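Local coordinates for protein Afp1 (Serratia entomophila, PDB 6RBN) that probably assembles with other copies of itself into the inner tube of a contractile injection system, the anti-feeding prophage, within its sheath, at residues V28-A33 with L66-F71. Sequence-based numbering, arbitrary orientation.
Sequences VPFTSA and LSKGVF
The Phe-30 ring lies over Leu-66, whose CB stands above one face, 4.1 Å from the ring centroid, while CD1 of the same leucine sits over the rim, 3.9 Å from Phe-30 CZ. The Lys-68 chain passes the ring on a slant, its CB 3.6 Å from Phe-30 CD1, and a bend at chi3 (-70°) carries Lys-68 CE alongside the backbone oxygen, Pro-29 O, at 3.4 Å. Lys-68 NZ ends 3.4 Å from Val-28 CG1, the two side chains crossing nearly at right angles. Lys-68 NZ is on the face of the ring opposite Leu-66, but too distant for more than a weak cation-pi attraction. Beyond Phe-30 the chain enters strand 32-34, antiparallel to strand 63-69, through a classic beta bulge: Ser-67 O accepts Thr-31 N at 2.8 Å in its carbonyl plane, and Ser-32 N more weakly. Ser-67 N returns a weak bond to Ser-32 O. Ser-32 and Ser-67 share one sheet face, CB of the former 3.3 Å from OG of the latter; on the other, Leu-66 CD2 meets Ala-33 CB. Val-21, Leu-23 and Met-77 help bury the phenyl ring, and a strand of a neighbouring subunit pairs with Ser-32 and Ala-33, carrying the sheet across the interface.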
loop_
_atom_site.group_PDB
_atom_site.type_symbol
_atom_site.label_atom_id
_atom_site.label_comp_id
_atom_site.label_asym_id
_atom_site.label_seq_id
_atom_site.Cartn_x
_atom_site.Cartn_y
_atom_site.Cartn_z
ATOM N N VAL A 28 -48.566 -14.103 -8.706
ATOM C CA VAL A 28 -48.017 -12.814 -9.107
ATOM C C VAL A 28 -46.637 -12.685 -8.470
ATOM O O VAL A 28 -46.489 -12.946 -7.269
ATOM C CB VAL A 28 -48.945 -11.661 -8.693
ATOM C CG1 VAL A 28 -48.341 -10.326 -9.065
ATOM C CG2 VAL A 28 -50.310 -11.822 -9.334
ATOM N N PRO A 29 -45.601 -12.323 -9.225
ATOM C CA PRO A 29 -44.262 -12.203 -8.639
ATOM C C PRO A 29 -44.127 -10.924 -7.823
ATOM O O PRO A 29 -44.393 -9.827 -8.317
ATOM C CB PRO A 29 -43.343 -12.170 -9.863
ATOM C CG PRO A 29 -44.154 -12.750 -10.966
ATOM C CD PRO A 29 -45.550 -12.310 -10.694
ATOM N N PHE A 30 -43.698 -11.068 -6.574
ATOM C CA PHE A 30 -43.484 -9.937 -5.685
ATOM C C PHE A 30 -42.050 -9.925 -5.178
ATOM O O PHE A 30 -41.355 -10.941 -5.186
ATOM C CB PHE A 30 -44.455 -9.963 -4.501
ATOM C CG PHE A 30 -45.859 -9.609 -4.866
ATOM C CD1 PHE A 30 -46.239 -8.288 -4.984
ATOM C CD2 PHE A 30 -46.798 -10.591 -5.100
ATOM C CE1 PHE A 30 -47.529 -7.955 -5.323
ATOM C CE2 PHE A 30 -48.090 -10.261 -5.437
ATOM C CZ PHE A 30 -48.453 -8.944 -5.550
ATOM N N THR A 31 -41.620 -8.750 -4.729
ATOM C CA THR A 31 -40.289 -8.556 -4.173
ATOM C C THR A 31 -40.287 -8.711 -2.659
ATOM O O THR A 31 -39.422 -9.386 -2.099
ATOM C CB THR A 31 -39.764 -7.175 -4.554
ATOM O OG1 THR A 31 -39.803 -7.039 -5.973
ATOM C CG2 THR A 31 -38.334 -6.998 -4.091
ATOM N N SER A 32 -41.250 -8.086 -1.990
ATOM C CA SER A 32 -41.341 -8.121 -0.542
ATOM C C SER A 32 -42.734 -8.564 -0.126
ATOM O O SER A 32 -43.690 -8.483 -0.899
ATOM C CB SER A 32 -41.026 -6.757 0.074
ATOM O OG SER A 32 -39.695 -6.368 -0.202
ATOM N N ALA A 33 -42.825 -9.032 1.114
ATOM C CA ALA A 33 -44.095 -9.440 1.707
ATOM C C ALA A 33 -43.923 -9.372 3.215
ATOM O O ALA A 33 -43.169 -10.166 3.780
ATOM C CB ALA A 33 -44.482 -10.841 1.261
ATOM N N LEU A 66 -47.454 -5.867 0.291
ATOM C CA LEU A 66 -46.831 -6.523 -0.849
ATOM C C LEU A 66 -46.244 -5.454 -1.756
ATOM O O LEU A 66 -46.832 -4.382 -1.917
ATOM C CB LEU A 66 -47.840 -7.364 -1.629
ATOM C CG LEU A 66 -48.494 -8.562 -0.947
ATOM C CD1 LEU A 66 -49.547 -9.160 -1.851
ATOM C CD2 LEU A 66 -47.462 -9.594 -0.601
ATOM N N SER A 67 -45.088 -5.731 -2.348
ATOM C CA SER A 67 -44.474 -4.764 -3.246
ATOM C C SER A 67 -43.815 -5.477 -4.414
ATOM O O SER A 67 -43.093 -6.457 -4.218
ATOM C CB SER A 67 -43.450 -3.895 -2.514
ATOM O OG SER A 67 -42.335 -4.657 -2.113
ATOM N N LYS A 68 -44.065 -4.980 -5.622
ATOM C CA LYS A 68 -43.470 -5.520 -6.833
ATOM C C LYS A 68 -43.111 -4.371 -7.760
ATOM O O LYS A 68 -43.428 -3.211 -7.496
ATOM C CB LYS A 68 -44.408 -6.496 -7.542
ATOM C CG LYS A 68 -45.645 -5.848 -8.112
ATOM C CD LYS A 68 -46.469 -6.862 -8.863
ATOM C CE LYS A 68 -45.751 -7.253 -10.137
ATOM N NZ LYS A 68 -46.551 -8.158 -10.990
ATOM N N GLY A 69 -42.457 -4.705 -8.868
ATOM C CA GLY A 69 -42.019 -3.703 -9.812
ATOM C C GLY A 69 -43.067 -3.366 -10.851
ATOM O O GLY A 69 -44.086 -4.035 -10.986
ATOM N N VAL A 70 -42.800 -2.299 -11.595
ATOM C CA VAL A 70 -43.686 -1.845 -12.660
ATOM C C VAL A 70 -43.178 -2.410 -13.980
ATOM O O VAL A 70 -42.017 -2.205 -14.346
ATOM C CB VAL A 70 -43.766 -0.314 -12.705
ATOM C CG1 VAL A 70 -44.598 0.143 -13.881
ATOM C CG2 VAL A 70 -44.348 0.214 -11.421
ATOM N N PHE A 71 -44.048 -3.104 -14.695
ATOM C CA PHE A 71 -43.745 -3.830 -15.915
ATOM C C PHE A 71 -44.480 -3.204 -17.095
ATOM O O PHE A 71 -45.493 -2.523 -16.908
ATOM C CB PHE A 71 -44.145 -5.302 -15.733
ATOM C CG PHE A 71 -43.225 -6.057 -14.829
ATOM C CD1 PHE A 71 -42.099 -6.676 -15.334
ATOM C CD2 PHE A 71 -43.456 -6.106 -13.465
ATOM C CE1 PHE A 71 -41.246 -7.365 -14.505
ATOM C CE2 PHE A 71 -42.598 -6.785 -12.631
ATOM C CZ PHE A 71 -41.491 -7.414 -13.150
#